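Local coordinates for peptide amidase (Stenotrophomonas maltophilia, PDB 1M22), which probably hydrolyses amide bonds, as enzymes of the amidase signature family do, with the C-terminal amides of peptides as the expected targets, at residues Pro155-His160 with Asp455-Gly460; Ser169-Ala174 with Ala195-Val200; Thr281-Tyr286 with Val414-Gly419. One frame throughout, in Å; residues are numbered along the deposited sequence.

Coming from the N terminus, the chain first lays down P155-H160, in the loop ahead of helix 167-174; the partner of this loop arrives only near the end. Interaction 2 closes soonest: S169-A174 meets A195-V200 after twenty residues that hold strand 180-185 and the nucleophile S189. Interaction 3 follows in series, T281-Y286 waiting through a largely helical excursion for V414-G419. D455-G460 then closes interaction 1, the widest loop, which encloses the other two; none of the three cross. Interactions 1 and 3 share the central sheet through neighbouring strands 457-464 and 412-416, where T417 N bonds to G460 O. Interaction 2 touches both, P458 packing on G198 and A195 on T417.

Interaction 1: Pro155-His160 with Asp455-Gly460; sequences PYRISH and DGLPVG
Y156 lies flat against P458. The proline CG sits almost exactly over the middle of the phenol ring, 3.5 Å from P458 CG to the centroid of the Y156 ring and only 2° off the ring normal, which makes a CH-pi contact of nearly textbook geometry. P458 CD reaches back over the inner end of the same ring, 3.7 Å from Y156 CG. The far end of the tyrosine is held separately, by a hydrogen bond between its OH and R488 O, while its side chain also touches Q453 of strand 446-454.

The proline belongs to the start of strand 457-464, which forms a beta hairpin with strand 446-454. D455 and G456 make the two-residue connection, with the backbone angles of a type I' turn, and both have positive phi. R157 reaches that turn with a single bond. Its NH1 donates to D455 O at 3.1 Å, in the carbonyl plane, but the bond is bent, 138° at the hydrogen, and the acceptor is tilted away from the guanidinium plane. A bend at chi3 (-101°) swings the guanidinium round to meet it. The D455 carboxylate heads the other way, to a salt bridge with R287.

L457 lies across the arginine, at the edge of its guanidinium, and buries the most surface of any residue in the contact. Its CD2 comes to 3.6 Å from R157 NH1 and to 4.1 Å from R157 CB. The other methyl, L457 CD1, points to the imidazole, 4.1 Å from H160 ND1. H160 in turn is covered on one face by R157 CD, offset toward the rim. The two residues are brought together by a type I beta turn, closed by H160 N bonding to R157 O at 2.8 Å.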
# COMPACT_ATOMS: atom_id res chain seq x y z
N PRO A 155 -1.55 -1.40 -16.02
CA PRO A 155 -1.25 -2.45 -17.00
C PRO A 155 -2.45 -3.09 -17.69
O PRO A 155 -2.30 -3.74 -18.73
CB PRO A 155 -0.43 -3.45 -16.18
CG PRO A 155 -1.03 -3.33 -14.81
CD PRO A 155 -1.22 -1.84 -14.65
N TYR A 156 -3.64 -2.92 -17.12
CA TYR A 156 -4.84 -3.49 -17.72
C TYR A 156 -5.32 -2.68 -18.91
O TYR A 156 -6.03 -3.18 -19.77
CB TYR A 156 -5.95 -3.64 -16.67
CG TYR A 156 -5.65 -4.72 -15.65
CD1 TYR A 156 -4.81 -4.47 -14.57
CD2 TYR A 156 -6.13 -6.02 -15.83
CE1 TYR A 156 -4.46 -5.49 -13.68
CE2 TYR A 156 -5.79 -7.04 -14.95
CZ TYR A 156 -4.95 -6.77 -13.89
OH TYR A 156 -4.59 -7.79 -13.02
N ARG A 157 -4.91 -1.41 -18.95
CA ARG A 157 -5.25 -0.49 -20.04
C ARG A 157 -4.32 0.68 -19.79
O ARG A 157 -4.59 1.54 -18.96
CB ARG A 157 -6.71 -0.08 -19.93
CG ARG A 157 -7.25 0.66 -21.13
CD ARG A 157 -8.76 0.75 -20.96
NE ARG A 157 -9.39 -0.23 -21.78
CZ ARG A 157 -10.14 -1.30 -21.54
NH1 ARG A 157 -10.54 -1.77 -20.37
NH2 ARG A 157 -10.49 -1.93 -22.65
N ILE A 158 -3.21 0.72 -20.53
CA ILE A 158 -2.18 1.74 -20.32
C ILE A 158 -2.56 3.21 -20.46
O ILE A 158 -1.79 4.08 -20.07
CB ILE A 158 -0.92 1.43 -21.17
CG1 ILE A 158 -1.25 1.41 -22.66
CG2 ILE A 158 -0.34 0.09 -20.74
CD1 ILE A 158 -1.38 2.78 -23.29
N SER A 159 -3.74 3.47 -20.99
CA SER A 159 -4.22 4.84 -21.13
C SER A 159 -4.90 5.26 -19.82
O SER A 159 -5.18 6.44 -19.61
CB SER A 159 -5.25 4.92 -22.25
OG SER A 159 -6.29 4.00 -22.00
N HIS A 160 -5.16 4.29 -18.96
CA HIS A 160 -5.85 4.55 -17.71
C HIS A 160 -4.99 4.62 -16.46
O HIS A 160 -3.86 4.15 -16.42
CB HIS A 160 -7.00 3.55 -17.54
CG HIS A 160 -8.10 3.75 -18.55
ND1 HIS A 160 -9.44 3.66 -18.23
CD2 HIS A 160 -8.04 4.06 -19.86
CE1 HIS A 160 -10.16 3.92 -19.31
NE2 HIS A 160 -9.33 4.17 -20.31
N ASP A 455 -15.84 -4.28 -17.46
CA ASP A 455 -15.31 -3.86 -18.75
C ASP A 455 -13.79 -4.06 -18.83
O ASP A 455 -13.08 -3.24 -19.42
CB ASP A 455 -15.65 -2.39 -19.01
CG ASP A 455 -17.14 -2.14 -19.06
OD1 ASP A 455 -17.83 -2.81 -19.85
OD2 ASP A 455 -17.62 -1.25 -18.32
N GLY A 456 -13.30 -5.15 -18.24
CA GLY A 456 -11.88 -5.44 -18.28
C GLY A 456 -11.01 -4.76 -17.24
O GLY A 456 -9.80 -4.98 -17.21
N LEU A 457 -11.60 -3.93 -16.40
CA LEU A 457 -10.85 -3.21 -15.37
C LEU A 457 -11.15 -3.81 -13.99
O LEU A 457 -12.31 -3.99 -13.63
CB LEU A 457 -11.20 -1.73 -15.41
CG LEU A 457 -10.90 -1.04 -16.75
CD1 LEU A 457 -11.41 0.39 -16.72
CD2 LEU A 457 -9.41 -1.07 -17.03
N PRO A 458 -10.10 -4.11 -13.21
CA PRO A 458 -10.27 -4.70 -11.88
C PRO A 458 -11.09 -3.93 -10.85
O PRO A 458 -11.05 -2.70 -10.79
CB PRO A 458 -8.84 -4.89 -11.39
CG PRO A 458 -8.06 -5.07 -12.65
CD PRO A 458 -8.67 -4.03 -13.56
N VAL A 459 -11.79 -4.69 -10.02
CA VAL A 459 -12.59 -4.18 -8.92
C VAL A 459 -12.23 -5.04 -7.71
O VAL A 459 -12.02 -6.25 -7.85
CB VAL A 459 -14.11 -4.31 -9.19
CG1 VAL A 459 -14.90 -3.89 -7.96
CG2 VAL A 459 -14.49 -3.44 -10.38
N GLY A 460 -12.14 -4.42 -6.54
CA GLY A 460 -11.79 -5.17 -5.35
C GLY A 460 -12.84 -5.15 -4.25
O GLY A 460 -13.72 -4.29 -4.22

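Interaction 2: Ser169-Ala174 with Ala195-Val200; sequences SAVAVA and AINGVV
N197 pushes its side chain against the flank of helix 167-174, between A170 and V171. Its CB starts 4.1 Å from A170 CB, beside that residue's carbonyl oxygen. With CG anti to the carbonyl carbon (chi1 -66°) the amide then lies slantwise against the helix, and N197 CG lies 3.9 Å from V171 CG2. At the tip the two branches part: OD1 rests on V171 CG2 at 3.6 Å, and ND2 on A170 CB, also at 3.6 Å. No bond crosses to the helix; ND2 is instead gripped twice, by P193 O and by P162 O, which fixes the rotation of the buried amide.

N197 is the first residue past helix 191-196. G198, with positive phi, is the C-prime residue of a Schellman motif, its N bonding back to A195 O while V199 N reaches one residue further back. This is the amidase core close to the catalytic residues: helix 167-174 follows S165, helix 191-196 follows S189, and the A170 side chain is about 9 Å from that of K86.

The chain so turned presents N197 O to A174 CB at a tight 3.2 Å, and V199 to the same helix. V199 CG1 packs 3.6 Å from A174 CA and 3.9 Å from V173 CG1.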
# COMPACT_ATOMS: atom_id res chain seq x y z
N SER A 169 4.04 0.39 -6.96
CA SER A 169 4.03 -0.88 -6.24
C SER A 169 2.88 -1.77 -6.68
O SER A 169 3.06 -2.97 -6.87
CB SER A 169 3.99 -0.64 -4.73
OG SER A 169 5.26 -0.21 -4.26
N ALA A 170 1.69 -1.18 -6.85
CA ALA A 170 0.53 -1.96 -7.27
C ALA A 170 0.72 -2.46 -8.70
O ALA A 170 0.49 -3.64 -8.99
CB ALA A 170 -0.73 -1.11 -7.18
N VAL A 171 1.15 -1.58 -9.59
CA VAL A 171 1.37 -1.95 -10.98
C VAL A 171 2.45 -3.01 -11.12
O VAL A 171 2.28 -3.98 -11.86
CB VAL A 171 1.76 -0.72 -11.83
CG1 VAL A 171 2.21 -1.15 -13.22
CG2 VAL A 171 0.57 0.23 -11.94
N ALA A 172 3.55 -2.85 -10.39
CA ALA A 172 4.64 -3.82 -10.46
C ALA A 172 4.18 -5.22 -10.06
O ALA A 172 4.53 -6.21 -10.70
CB ALA A 172 5.79 -3.38 -9.58
N VAL A 173 3.40 -5.31 -8.99
CA VAL A 173 2.92 -6.61 -8.54
C VAL A 173 1.93 -7.20 -9.56
O VAL A 173 1.98 -8.39 -9.87
CB VAL A 173 2.26 -6.50 -7.15
CG1 VAL A 173 1.56 -7.80 -6.79
CG2 VAL A 173 3.32 -6.16 -6.11
N ALA A 174 1.05 -6.36 -10.08
CA ALA A 174 0.06 -6.82 -11.06
C ALA A 174 0.70 -7.29 -12.36
O ALA A 174 0.19 -8.21 -13.00
CB ALA A 174 -0.93 -5.70 -11.36
N ALA A 195 -6.69 -2.24 -5.51
CA ALA A 195 -7.95 -2.64 -6.14
C ALA A 195 -7.98 -2.27 -7.63
O ALA A 195 -8.40 -3.07 -8.47
CB ALA A 195 -9.13 -1.99 -5.42
N ILE A 196 -7.54 -1.06 -7.93
CA ILE A 196 -7.52 -0.53 -9.30
C ILE A 196 -6.64 -1.37 -10.24
O ILE A 196 -6.92 -1.46 -11.44
CB ILE A 196 -7.05 0.95 -9.27
CG1 ILE A 196 -8.18 1.83 -8.71
CG2 ILE A 196 -6.62 1.41 -10.66
CD1 ILE A 196 -9.35 2.02 -9.65
N ASN A 197 -5.61 -1.99 -9.68
CA ASN A 197 -4.69 -2.81 -10.47
C ASN A 197 -4.84 -4.32 -10.22
O ASN A 197 -3.94 -5.10 -10.53
CB ASN A 197 -3.25 -2.35 -10.22
CG ASN A 197 -2.99 -0.95 -10.74
OD1 ASN A 197 -2.88 -0.73 -11.95
ND2 ASN A 197 -2.92 0.02 -9.83
N GLY A 198 -5.98 -4.72 -9.66
CA GLY A 198 -6.26 -6.13 -9.45
C GLY A 198 -5.37 -6.96 -8.56
O GLY A 198 -5.14 -8.14 -8.84
N VAL A 199 -4.88 -6.37 -7.48
CA VAL A 199 -4.02 -7.09 -6.55
C VAL A 199 -4.49 -6.90 -5.11
O VAL A 199 -5.42 -6.13 -4.84
CB VAL A 199 -2.53 -6.65 -6.66
CG1 VAL A 199 -2.01 -6.96 -8.06
CG2 VAL A 199 -2.39 -5.17 -6.35
N VAL A 200 -3.85 -7.62 -4.20
CA VAL A 200 -4.17 -7.54 -2.79
C VAL A 200 -3.36 -6.41 -2.16
O VAL A 200 -2.17 -6.24 -2.45
CB VAL A 200 -3.83 -8.86 -2.06
CG1 VAL A 200 -4.00 -8.71 -0.55
CG2 VAL A 200 -4.70 -9.99 -2.59

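Interaction 3: Thr281-Tyr286 with Val414-Gly419; sequences TPLLKY and VAPTTG
L283 and Y286 both turn CG anti to the backbone N, with chi1 at -169° and 179°, and this carries their side chains onto P416 and G419. The L283 side chain and the proline ring run antiparallel, side by side. The methyl L283 CD2 ends up 3.3 Å from P416 O, 4.0 Å from P416 CB and 4.0 Å from T418 CA, tucked into the bend where the strand gives way to loop. L284 comes to the CD edge of the ring, at about a right angle, its CD2 3.7 Å from P416 CD.

G419 lies over one face of the Y286 ring, G419 CA 4.0 Å from the centroid of the Y286 ring and 23° off the normal, shifted toward the rim. The phenol is held there by its OH, bonded to V420 N, and by F431, whose ring meets it edge-to-face. Ahead of Y286 in its own segment, the 3-10 turn 282-285 begins with an ST turn, L283 N bonding to T281 OG1 at 3.2 Å.

The 3-10 turn links strand 275-279 to helix 289-302, where M289 and I293 also pack on P416; strand 412-416 runs parallel beside 275-279, and beyond its end T417 and T418 touch helix 191-196.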
# COMPACT_ATOMS: atom_id res chain seq x y z
N THR A 281 -23.75 2.15 0.64
CA THR A 281 -23.37 3.45 0.11
C THR A 281 -23.67 3.42 -1.38
O THR A 281 -23.91 2.35 -1.95
CB THR A 281 -21.87 3.76 0.29
OG1 THR A 281 -21.11 3.07 -0.71
CG2 THR A 281 -21.39 3.35 1.68
N PRO A 282 -23.66 4.59 -2.03
CA PRO A 282 -23.93 4.68 -3.47
C PRO A 282 -22.98 3.85 -4.33
O PRO A 282 -23.29 3.54 -5.48
CB PRO A 282 -23.81 6.17 -3.76
CG PRO A 282 -24.29 6.78 -2.48
CD PRO A 282 -23.59 5.94 -1.44
N LEU A 283 -21.83 3.48 -3.78
CA LEU A 283 -20.85 2.70 -4.53
C LEU A 283 -21.41 1.33 -4.93
O LEU A 283 -20.95 0.73 -5.89
CB LEU A 283 -19.57 2.53 -3.71
CG LEU A 283 -18.35 1.96 -4.44
CD1 LEU A 283 -18.03 2.81 -5.67
CD2 LEU A 283 -17.15 1.94 -3.48
N LEU A 284 -22.40 0.85 -4.18
CA LEU A 284 -23.01 -0.44 -4.49
C LEU A 284 -23.78 -0.38 -5.81
O LEU A 284 -24.02 -1.41 -6.45
CB LEU A 284 -23.98 -0.86 -3.38
CG LEU A 284 -23.43 -1.11 -1.97
CD1 LEU A 284 -24.58 -1.47 -1.04
CD2 LEU A 284 -22.41 -2.24 -2.01
N LYS A 285 -24.16 0.83 -6.22
CA LYS A 285 -24.91 1.02 -7.46
C LYS A 285 -24.06 1.56 -8.60
O LYS A 285 -24.58 1.95 -9.64
CB LYS A 285 -26.10 1.95 -7.21
CG LYS A 285 -27.00 1.51 -6.07
CD LYS A 285 -27.44 0.06 -6.20
CE LYS A 285 -28.29 -0.18 -7.45
NZ LYS A 285 -28.70 -1.61 -7.56
N TYR A 286 -22.75 1.58 -8.39
CA TYR A 286 -21.81 2.04 -9.41
C TYR A 286 -22.04 1.16 -10.64
O TYR A 286 -22.29 -0.04 -10.51
CB TYR A 286 -20.38 1.88 -8.86
CG TYR A 286 -19.26 2.29 -9.79
CD1 TYR A 286 -18.72 1.38 -10.69
CD2 TYR A 286 -18.72 3.57 -9.73
CE1 TYR A 286 -17.64 1.74 -11.51
CE2 TYR A 286 -17.65 3.94 -10.54
CZ TYR A 286 -17.12 3.01 -11.43
OH TYR A 286 -16.04 3.36 -12.21
N VAL A 414 -17.45 -4.91 5.02
CA VAL A 414 -16.98 -5.08 3.65
C VAL A 414 -17.74 -4.18 2.70
O VAL A 414 -18.85 -3.73 2.98
CB VAL A 414 -17.11 -6.55 3.16
CG1 VAL A 414 -16.33 -7.47 4.08
CG2 VAL A 414 -18.57 -6.95 3.09
N ALA A 415 -17.12 -3.91 1.55
CA ALA A 415 -17.71 -3.05 0.54
C ALA A 415 -16.80 -3.04 -0.67
O ALA A 415 -15.66 -3.49 -0.59
CB ALA A 415 -17.84 -1.63 1.08
N PRO A 416 -17.30 -2.56 -1.81
CA PRO A 416 -16.42 -2.52 -2.98
C PRO A 416 -15.36 -1.50 -2.55
O PRO A 416 -15.69 -0.53 -1.86
CB PRO A 416 -17.31 -1.97 -4.08
CG PRO A 416 -18.69 -2.38 -3.66
CD PRO A 416 -18.67 -2.14 -2.16
N THR A 417 -14.11 -1.70 -2.92
CA THR A 417 -13.06 -0.77 -2.52
C THR A 417 -13.21 0.61 -3.17
O THR A 417 -13.13 1.64 -2.49
CB THR A 417 -11.68 -1.34 -2.87
OG1 THR A 417 -11.56 -2.65 -2.29
CG2 THR A 417 -10.56 -0.45 -2.34
N THR A 418 -13.44 0.62 -4.47
CA THR A 418 -13.60 1.85 -5.22
C THR A 418 -14.17 1.49 -6.59
O THR A 418 -14.61 0.37 -6.80
CB THR A 418 -12.23 2.58 -5.37
OG1 THR A 418 -12.41 3.84 -6.03
CG2 THR A 418 -11.24 1.72 -6.17
N GLY A 419 -14.17 2.45 -7.52
CA GLY A 419 -14.67 2.19 -8.85
C GLY A 419 -13.53 1.66 -9.71
O GLY A 419 -12.54 1.15 -9.18